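Long-range contacts in putative peptidyl-arginine deiminase family protein (Campylobacter jejuni subsp. jejuni serotype O:2, PDB 6B10), which probably works as an agmatine deiminase, hydrolysing agmatine to N-carbamoylputrescine and ammonia on the route to putrescine: residues L24-E29 with S65-F70; V57-P62 with K74-F79; L211-D216 with T269-V274. All coordinates share one frame; numbering follows the deposited sequence.

Contact 1 of 3, residues L24-E29 with S65-F70; sequences LSLPHE and SDFENF
Asp-66, Phe-67 and Phe-70 pack against Leu-26 and His-28, where the chain leaves the end of strand 19-25. They belong to the connection of a beta-alpha-beta unit, which passes from strand 56-61 through the short helix 64-67 to strand 76-80. Asp-66 comes first: its OD1 lies 3.9 Å from CB of His-28, a packing contact rather than a bond. The polar ends of this pair are occupied separately, since OD2 of Asp-66 is hydrogen-bonded to the backbone N of Lys-63 and NE2 of His-28 to O of Thr-83. An aspartate here can therefore serve the start of its own helix while its aliphatic part lies beside Leu-26. Phe-67 starts off pointing away from the strand end, yet its ring swings back until CD1 is 4.1 Å from CD1 of Leu-26; the same ring meets that of Phe-78. Phe-70, farther along the segment, slides past Leu-26 in the opposite direction, and Leu-41 of helix 37-52 and Leu-59 also touch its side chain. A branched leucine suits this place because it can address two aromatic rings at once. With CG anti to its carbonyl carbon (chi1 -69°), Leu-26 spreads both methyls before Phe-70: CD1 comes to 3.8 Å from CE1, and CD2 reaches CZ at 3.6 Å.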
loop_
_atom_site.group_PDB
_atom_site.type_symbol
_atom_site.label_atom_id
_atom_site.label_comp_id
_atom_site.label_asym_id
_atom_site.label_seq_id
_atom_site.Cartn_x
_atom_site.Cartn_y
_atom_site.Cartn_z
ATOM N N LEU A 24 0.184 -11.148 -2.223
ATOM C CA LEU A 24 1.570 -10.966 -1.814
ATOM C C LEU A 24 2.515 -11.788 -2.692
ATOM O O LEU A 24 2.138 -12.829 -3.238
ATOM C CB LEU A 24 1.754 -11.379 -0.349
ATOM C CG LEU A 24 0.803 -10.741 0.674
ATOM C CD1 LEU A 24 -0.381 -11.647 0.964
ATOM C CD2 LEU A 24 1.522 -10.401 1.976
ATOM N N SER A 25 3.746 -11.308 -2.816
ATOM C CA SER A 25 4.797 -12.026 -3.520
ATOM C C SER A 25 5.824 -12.517 -2.506
ATOM O O SER A 25 6.588 -11.726 -1.955
ATOM C CB SER A 25 5.454 -11.112 -4.545
ATOM O OG SER A 25 6.505 -11.782 -5.217
ATOM N N LEU A 26 5.838 -13.826 -2.263
ATOM C CA LEU A 26 6.724 -14.423 -1.264
ATOM C C LEU A 26 8.208 -14.130 -1.498
ATOM O O LEU A 26 8.663 -14.078 -2.644
ATOM C CB LEU A 26 6.524 -15.938 -1.198
ATOM C CG LEU A 26 5.200 -16.428 -0.618
ATOM C CD1 LEU A 26 5.145 -17.943 -0.684
ATOM C CD2 LEU A 26 4.996 -15.958 0.817
ATOM N N PRO A 27 8.963 -13.909 -0.405
ATOM C CA PRO A 27 10.417 -13.901 -0.518
ATOM C C PRO A 27 10.922 -15.319 -0.740
ATOM O O PRO A 27 10.380 -16.258 -0.165
ATOM C CB PRO A 27 10.888 -13.373 0.845
ATOM C CG PRO A 27 9.679 -12.806 1.505
ATOM C CD PRO A 27 8.521 -13.577 0.959
ATOM N N HIS A 28 11.931 -15.468 -1.587
ATOM C CA HIS A 28 12.538 -16.774 -1.838
ATOM C C HIS A 28 14.054 -16.663 -1.850
ATOM O O HIS A 28 14.606 -15.565 -1.974
ATOM C CB HIS A 28 12.028 -17.382 -3.154
ATOM C CG HIS A 28 12.032 -16.433 -4.315
ATOM N ND1 HIS A 28 13.192 -15.960 -4.890
ATOM C CD2 HIS A 28 11.014 -15.885 -5.019
ATOM C CE1 HIS A 28 12.889 -15.153 -5.890
ATOM N NE2 HIS A 28 11.573 -15.091 -5.990
ATOM N N GLU A 29 14.716 -17.812 -1.723
ATOM C CA GLU A 29 16.177 -17.887 -1.727
ATOM C C GLU A 29 16.734 -17.621 -3.122
ATOM O O GLU A 29 17.212 -18.532 -3.792
ATOM C CB GLU A 29 16.639 -19.263 -1.235
ATOM N N SER A 65 7.409 -25.491 -3.600
ATOM C CA SER A 65 8.073 -25.619 -2.300
ATOM C C SER A 65 8.001 -24.325 -1.478
ATOM O O SER A 65 7.974 -24.374 -0.247
ATOM C CB SER A 65 9.532 -26.051 -2.483
ATOM O OG SER A 65 10.195 -25.213 -3.412
ATOM N N ASP A 66 7.970 -23.181 -2.160
ATOM C CA ASP A 66 7.760 -21.892 -1.493
ATOM C C ASP A 66 6.419 -21.869 -0.760
ATOM O O ASP A 66 6.339 -21.384 0.365
ATOM C CB ASP A 66 7.807 -20.732 -2.491
ATOM C CG ASP A 66 9.130 -20.641 -3.231
ATOM O OD1 ASP A 66 10.191 -20.823 -2.602
ATOM O OD2 ASP A 66 9.104 -20.376 -4.449
ATOM N N PHE A 67 5.377 -22.403 -1.396
ATOM C CA PHE A 67 4.037 -22.449 -0.794
ATOM C C PHE A 67 3.938 -23.412 0.380
ATOM O O PHE A 67 3.068 -23.251 1.234
ATOM C CB PHE A 67 2.977 -22.848 -1.823
ATOM C CG PHE A 67 2.960 -21.990 -3.053
ATOM C CD1 PHE A 67 2.974 -20.606 -2.958
ATOM C CD2 PHE A 67 2.914 -22.569 -4.314
ATOM C CE1 PHE A 67 2.952 -19.818 -4.096
ATOM C CE2 PHE A 67 2.893 -21.788 -5.455
ATOM C CZ PHE A 67 2.911 -20.410 -5.345
ATOM N N GLU A 68 4.811 -24.419 0.407
ATOM C CA GLU A 68 4.799 -25.458 1.442
ATOM C C GLU A 68 4.614 -24.911 2.857
ATOM O O GLU A 68 3.867 -25.484 3.652
ATOM C CB GLU A 68 6.092 -26.281 1.379
ATOM N N ASN A 69 5.281 -23.799 3.155
ATOM C CA ASN A 69 5.224 -23.180 4.486
ATOM C C ASN A 69 3.864 -22.595 4.885
ATOM O O ASN A 69 3.657 -22.270 6.055
ATOM C CB ASN A 69 6.284 -22.078 4.602
ATOM C CG ASN A 69 7.703 -22.619 4.542
ATOM O OD1 ASN A 69 7.987 -23.707 5.045
ATOM N ND2 ASN A 69 8.603 -21.854 3.932
ATOM N N PHE A 70 2.949 -22.454 3.926
ATOM C CA PHE A 70 1.650 -21.827 4.174
ATOM C C PHE A 70 0.474 -22.748 3.840
ATOM O O PHE A 70 -0.670 -22.289 3.762
ATOM C CB PHE A 70 1.549 -20.539 3.357
ATOM C CG PHE A 70 2.729 -19.625 3.527
ATOM C CD1 PHE A 70 3.876 -19.801 2.762
ATOM C CD2 PHE A 70 2.700 -18.599 4.460
ATOM C CE1 PHE A 70 4.968 -18.969 2.921
ATOM C CE2 PHE A 70 3.790 -17.763 4.623
ATOM C CZ PHE A 70 4.922 -17.948 3.853
#

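Contact 2 of 3, residues V57-P62 with K74-F79; sequences VLLIAP and KNVEFF
Val-57 grips the neighbouring strand from both of its backbone polar atoms: its N donates to O of Asn-75 at 2.9 Å, and its O accepts from N of Glu-77 at 2.8 Å in a nearly straight bond (176°). Leu-59 repeats the pattern two residues on, its N donating to O of Glu-77 and its O accepting from N of Phe-79. A weak bond from Ala-61 N to Phe-79 O spans 3.4 Å. Such alternation, with one residue bonded to the two that flank its partner, marks a parallel pair; the short strand axes run 28° apart. Between the bonds, CA of Val-76 approaches O of Val-57 in a CA-H...O contact.

This is the strand pair of a beta-alpha-beta unit, joined through helix 64-67, and strand 76-80 is outermost in its sheet within the chain. On one face Leu-59 CD1 packs against Val-76 CG1 at 3.6 Å and lies beside Phe-78, touching CE1; beta-branched valine and large apolar groups suit a face onto which helix 37-52 sets Val-48 and Val-51. On the other face Leu-58 has CG anti to its N (chi1 180°), which carries CD1 across to CB of Glu-77 at 3.9 Å and to within 4.1 Å of CB of Phe-79. Ile-60 CG2 sits at the edge of the Phe-79 ring. Helix 120-133 lies over this face, with Leu-128 on both Leu-58 and Phe-79. Glu-77, on the same face, is extended beyond CG, and its OE1 forms a salt bridge with Lys-132 and a hydrogen bond with Tyr-21.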
loop_
_atom_site.group_PDB
_atom_site.type_symbol
_atom_site.label_atom_id
_atom_site.label_comp_id
_atom_site.label_asym_id
_atom_site.label_seq_id
_atom_site.Cartn_x
_atom_site.Cartn_y
_atom_site.Cartn_z
ATOM N N VAL A 57 -6.411 -14.858 0.868
ATOM C CA VAL A 57 -5.073 -14.390 0.592
ATOM C C VAL A 57 -4.542 -15.185 -0.596
ATOM O O VAL A 57 -4.729 -16.403 -0.665
ATOM C CB VAL A 57 -4.151 -14.620 1.813
ATOM C CG1 VAL A 57 -2.705 -14.249 1.497
ATOM C CG2 VAL A 57 -4.649 -13.832 3.019
ATOM N N LEU A 58 -3.885 -14.490 -1.520
ATOM C CA LEU A 58 -3.221 -15.120 -2.655
ATOM C C LEU A 58 -1.719 -14.886 -2.554
ATOM O O LEU A 58 -1.270 -13.744 -2.489
ATOM C CB LEU A 58 -3.745 -14.543 -3.973
ATOM C CG LEU A 58 -3.123 -15.116 -5.255
ATOM C CD1 LEU A 58 -3.336 -16.618 -5.346
ATOM C CD2 LEU A 58 -3.696 -14.435 -6.486
ATOM N N LEU A 59 -0.947 -15.970 -2.545
ATOM C CA LEU A 59 0.508 -15.894 -2.467
ATOM C C LEU A 59 1.124 -16.285 -3.799
ATOM O O LEU A 59 0.812 -17.340 -4.341
ATOM C CB LEU A 59 1.027 -16.828 -1.379
ATOM C CG LEU A 59 0.469 -16.636 0.030
ATOM C CD1 LEU A 59 0.992 -17.731 0.946
ATOM C CD2 LEU A 59 0.823 -15.261 0.578
ATOM N N ILE A 60 2.003 -15.428 -4.311
ATOM C CA ILE A 60 2.649 -15.616 -5.602
ATOM C C ILE A 60 4.113 -15.978 -5.366
ATOM O O ILE A 60 4.806 -15.285 -4.631
ATOM C CB ILE A 60 2.575 -14.325 -6.443
ATOM C CG1 ILE A 60 1.119 -13.874 -6.606
ATOM C CG2 ILE A 60 3.215 -14.523 -7.811
ATOM C CD1 ILE A 60 0.960 -12.448 -7.097
ATOM N N ALA A 61 4.573 -17.069 -5.982
ATOM C CA ALA A 61 5.960 -17.522 -5.843
ATOM C C ALA A 61 6.369 -18.458 -6.988
ATOM O O ALA A 61 5.512 -19.107 -7.592
ATOM C CB ALA A 61 6.154 -18.224 -4.511
ATOM N N PRO A 62 7.682 -18.532 -7.291
ATOM C CA PRO A 62 8.173 -19.353 -8.407
ATOM C C PRO A 62 7.960 -20.863 -8.259
ATOM O O PRO A 62 7.680 -21.535 -9.249
ATOM C CB PRO A 62 9.676 -19.049 -8.440
ATOM C CG PRO A 62 9.839 -17.770 -7.709
ATOM C CD PRO A 62 8.769 -17.759 -6.665
ATOM N N LYS A 74 -6.053 -21.807 6.389
ATOM C CA LYS A 74 -7.332 -21.672 5.691
ATOM C C LYS A 74 -7.397 -20.366 4.898
ATOM O O LYS A 74 -6.737 -19.393 5.251
ATOM C CB LYS A 74 -8.499 -21.732 6.687
ATOM N N ASN A 75 -8.186 -20.365 3.824
ATOM C CA ASN A 75 -8.352 -19.203 2.942
ATOM C C ASN A 75 -7.070 -18.673 2.314
ATOM O O ASN A 75 -6.953 -17.475 2.064
ATOM C CB ASN A 75 -9.056 -18.069 3.682
ATOM C CG ASN A 75 -10.380 -18.497 4.250
ATOM O OD1 ASN A 75 -10.525 -18.644 5.459
ATOM N ND2 ASN A 75 -11.350 -18.728 3.377
ATOM N N VAL A 76 -6.114 -19.557 2.047
ATOM C CA VAL A 76 -4.893 -19.158 1.366
ATOM C C VAL A 76 -4.790 -19.913 0.045
ATOM O O VAL A 76 -4.852 -21.140 0.017
ATOM C CB VAL A 76 -3.649 -19.383 2.242
ATOM C CG1 VAL A 76 -2.386 -18.970 1.504
ATOM C CG2 VAL A 76 -3.772 -18.588 3.534
ATOM N N GLU A 77 -4.659 -19.166 -1.047
ATOM C CA GLU A 77 -4.477 -19.752 -2.367
ATOM C C GLU A 77 -3.072 -19.462 -2.843
ATOM O O GLU A 77 -2.388 -18.595 -2.295
ATOM C CB GLU A 77 -5.505 -19.205 -3.356
ATOM C CG GLU A 77 -6.919 -19.657 -3.040
ATOM C CD GLU A 77 -7.969 -18.975 -3.884
ATOM O OE1 GLU A 77 -7.624 -18.405 -4.940
ATOM O OE2 GLU A 77 -9.151 -19.024 -3.489
ATOM N N PHE A 78 -2.649 -20.202 -3.860
ATOM C CA PHE A 78 -1.290 -20.129 -4.366
ATOM C C PHE A 78 -1.315 -20.010 -5.880
ATOM O O PHE A 78 -2.236 -20.499 -6.527
ATOM C CB PHE A 78 -0.508 -21.374 -3.946
ATOM C CG PHE A 78 -0.717 -21.760 -2.510
ATOM C CD1 PHE A 78 -0.059 -21.083 -1.491
ATOM C CD2 PHE A 78 -1.587 -22.788 -2.171
ATOM C CE1 PHE A 78 -0.255 -21.429 -0.165
ATOM C CE2 PHE A 78 -1.785 -23.143 -0.845
ATOM C CZ PHE A 78 -1.117 -22.461 0.159
ATOM N N PHE A 79 -0.306 -19.350 -6.434
ATOM C CA PHE A 79 -0.199 -19.163 -7.871
ATOM C C PHE A 79 1.264 -19.214 -8.299
ATOM O O PHE A 79 2.049 -18.328 -7.954
ATOM C CB PHE A 79 -0.815 -17.829 -8.288
ATOM C CG PHE A 79 -0.662 -17.529 -9.752
ATOM C CD1 PHE A 79 -1.415 -18.217 -10.695
ATOM C CD2 PHE A 79 0.239 -16.570 -10.191
ATOM C CE1 PHE A 79 -1.273 -17.950 -12.048
ATOM C CE2 PHE A 79 0.382 -16.296 -11.543
ATOM C CZ PHE A 79 -0.373 -16.987 -12.472
#

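Contact 3 of 3, residues L211-D216 with T269-V274; sequences LARFID and TYANFV
Segment 211-216 and the irregular loop 269-274 come closest at Leu-211 and Ala-271, whose CA atoms are 5.9 Å apart, and then diverge until those of Ile-215 and Val-274 are 9.9 Å apart, with no backbone bond between them. Arg-213 bridges the widening gap. Its chain bends at chi2 and chi3, bringing NH1 to two loop carbonyls. O of Phe-273 receives one N-H at 2.8 Å, almost straight (174°) and in the guanidinium plane. O of Ala-271 receives the other, also at 2.8 Å but more bent (142°), and lies tilted out of that plane. An arginine suits this place because NH1 can serve two carbonyls of the loop at once, one of which, O of Ala-271, also takes a weak bond from N of Phe-273.

In this guanidino-modifying family, whose fold is an alpha/beta propeller, the contact ties the edge strand of the sheet 212-216, 219-224, 249-254 to the loop that leads into strand 274-276. The remaining nitrogens of Arg-213 make salt bridges, NE with Asp-150 and NH2 with Glu-15; these two carboxylates balance the buried charge, probably easing its burial. Phe-273 comes over one face of the guanidinium, CD1 standing 3.4 Å from NH1, although the planes are 40° apart. Farther along the ring, CZ meets Arg-213 CB at 3.5 Å and Ile-215 CG2 at 3.7 Å. Small Ala-271 lets the loop approach closely, its CB lying 3.9 Å from N of Leu-211. Upstream, OG1 of Thr-269 accepts from N of Ala-271 in an ST turn, and the same hydroxyl is hydrogen-bonded to O of Thr-210.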
loop_
_atom_site.group_PDB
_atom_site.type_symbol
_atom_site.label_atom_id
_atom_site.label_comp_id
_atom_site.label_asym_id
_atom_site.label_seq_id
_atom_site.Cartn_x
_atom_site.Cartn_y
_atom_site.Cartn_z
ATOM N N LEU A 211 3.884 8.183 4.709
ATOM C CA LEU A 211 3.680 9.486 5.330
ATOM C C LEU A 211 2.253 9.767 5.770
ATOM O O LEU A 211 2.039 10.255 6.880
ATOM C CB LEU A 211 4.096 10.586 4.353
ATOM C CG LEU A 211 5.587 10.711 4.063
ATOM C CD1 LEU A 211 5.799 11.735 2.966
ATOM C CD2 LEU A 211 6.339 11.107 5.324
ATOM N N ALA A 212 1.288 9.499 4.890
ATOM C CA ALA A 212 -0.096 9.927 5.115
ATOM C C ALA A 212 -1.076 9.066 4.342
ATOM O O ALA A 212 -0.805 8.695 3.203
ATOM C CB ALA A 212 -0.267 11.389 4.719
ATOM N N ARG A 213 -2.221 8.791 4.962
ATOM C CA ARG A 213 -3.207 7.857 4.448
ATOM C C ARG A 213 -4.602 8.289 4.878
ATOM O O ARG A 213 -4.795 8.662 6.033
ATOM C CB ARG A 213 -2.993 6.457 5.048
ATOM C CG ARG A 213 -1.618 5.824 4.884
ATOM C CD ARG A 213 -1.371 5.294 3.480
ATOM N NE ARG A 213 -2.364 4.304 3.086
ATOM C CZ ARG A 213 -2.354 3.016 3.433
ATOM N NH1 ARG A 213 -1.400 2.506 4.202
ATOM N NH2 ARG A 213 -3.333 2.227 3.022
ATOM N N PHE A 214 -5.578 8.217 3.979
ATOM C CA PHE A 214 -6.969 8.290 4.395
ATOM C C PHE A 214 -7.343 7.024 5.156
ATOM O O PHE A 214 -6.991 5.909 4.743
ATOM C CB PHE A 214 -7.912 8.429 3.199
ATOM C CG PHE A 214 -7.843 9.764 2.528
ATOM C CD1 PHE A 214 -8.445 10.871 3.107
ATOM C CD2 PHE A 214 -7.179 9.919 1.319
ATOM C CE1 PHE A 214 -8.382 12.112 2.493
ATOM C CE2 PHE A 214 -7.115 11.154 0.697
ATOM C CZ PHE A 214 -7.718 12.250 1.288
ATOM N N ILE A 215 -8.070 7.202 6.255
ATOM C CA ILE A 215 -8.633 6.076 7.000
ATOM C C ILE A 215 -10.161 6.047 6.940
ATOM O O ILE A 215 -10.774 5.013 7.209
ATOM C CB ILE A 215 -8.148 6.058 8.462
ATOM C CG1 ILE A 215 -8.579 7.317 9.218
ATOM C CG2 ILE A 215 -6.641 5.905 8.492
ATOM C CD1 ILE A 215 -8.202 7.297 10.680
ATOM N N ASP A 216 -10.771 7.191 6.634
ATOM C CA ASP A 216 -12.146 7.234 6.141
ATOM C C ASP A 216 -12.264 8.429 5.200
ATOM O O ASP A 216 -11.263 9.106 4.945
ATOM C CB ASP A 216 -13.176 7.229 7.290
ATOM C CG ASP A 216 -13.121 8.475 8.176
ATOM O OD1 ASP A 216 -12.846 9.595 7.701
ATOM O OD2 ASP A 216 -13.393 8.326 9.374
ATOM N N THR A 269 7.564 3.199 10.020
ATOM C CA THR A 269 6.431 4.108 9.886
ATOM C C THR A 269 5.121 3.364 10.130
ATOM O O THR A 269 4.944 2.235 9.665
ATOM C CB THR A 269 6.402 4.780 8.494
ATOM O OG1 THR A 269 5.170 5.496 8.320
ATOM C CG2 THR A 269 6.548 3.749 7.370
ATOM N N TYR A 270 4.211 4.001 10.862
ATOM C CA TYR A 270 2.918 3.398 11.163
ATOM C C TYR A 270 1.894 3.651 10.061
ATOM O O TYR A 270 0.809 3.055 10.065
ATOM C CB TYR A 270 2.399 3.871 12.527
ATOM C CG TYR A 270 3.243 3.393 13.706
ATOM C CD1 TYR A 270 3.274 2.048 14.061
ATOM C CD2 TYR A 270 3.995 4.291 14.471
ATOM C CE1 TYR A 270 4.031 1.602 15.134
ATOM C CE2 TYR A 270 4.763 3.858 15.544
ATOM C CZ TYR A 270 4.782 2.514 15.877
ATOM O OH TYR A 270 5.544 2.086 16.952
ATOM N N ALA A 271 2.237 4.514 9.105
ATOM C CA ALA A 271 1.343 4.811 7.980
ATOM C C ALA A 271 1.239 3.651 6.975
ATOM O O ALA A 271 0.291 3.588 6.190
ATOM C CB ALA A 271 1.784 6.089 7.272
ATOM N N ASN A 272 2.190 2.723 7.012
ATOM C CA ASN A 272 2.204 1.584 6.086
ATOM C C ASN A 272 1.297 0.431 6.551
ATOM O O ASN A 272 1.665 -0.748 6.458
ATOM C CB ASN A 272 3.644 1.096 5.904
ATOM C CG ASN A 272 3.949 0.684 4.481
ATOM O OD1 ASN A 272 4.208 -0.482 4.206
ATOM N ND2 ASN A 272 3.930 1.643 3.570
ATOM N N PHE A 273 0.110 0.779 7.052
ATOM C CA PHE A 273 -0.909 -0.205 7.404
ATOM C C PHE A 273 -1.667 -0.666 6.161
ATOM O O PHE A 273 -1.461 -0.138 5.068
ATOM C CB PHE A 273 -1.882 0.336 8.472
ATOM C CG PHE A 273 -2.407 1.732 8.212
ATOM C CD1 PHE A 273 -3.130 2.037 7.057
ATOM C CD2 PHE A 273 -2.228 2.733 9.160
ATOM C CE1 PHE A 273 -3.628 3.317 6.845
ATOM C CE2 PHE A 273 -2.726 4.012 8.950
ATOM C CZ PHE A 273 -3.431 4.302 7.793
ATOM N N VAL A 274 -2.538 -1.658 6.324
ATOM C CA VAL A 274 -3.347 -2.126 5.213
ATOM C C VAL A 274 -4.762 -2.457 5.657
ATOM O O VAL A 274 -4.958 -3.179 6.624
ATOM C CB VAL A 274 -2.696 -3.328 4.475
ATOM C CG1 VAL A 274 -2.342 -4.446 5.430
ATOM C CG2 VAL A 274 -3.609 -3.841 3.365
#

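In the fold
Contacts 1 and 2 share one sheet and one beta-alpha-beta unit, and their centres are about 9 Å apart. Strand 19-25 is bonded to strand 56-61, and Phe-67 CE1 packs 3.3 Å from O of Leu-59. Both are largely buried, but their centres lie about 20 and 18 Å from that of the chain, with Asp-66 partly exposed in contact 1 and Asn-75 exposed in contact 2. Contact 3 is wholly buried, its centre about 9 Å from the chain's, and its nearest atoms are about 8 Å from contact 1 and about 10 Å from contact 2. Chemistry follows place: mainly apolar packing without a hydrogen bond in contact 1, regular backbone bonding in contact 2, and one charged side chain serving loop carbonyls in contact 3.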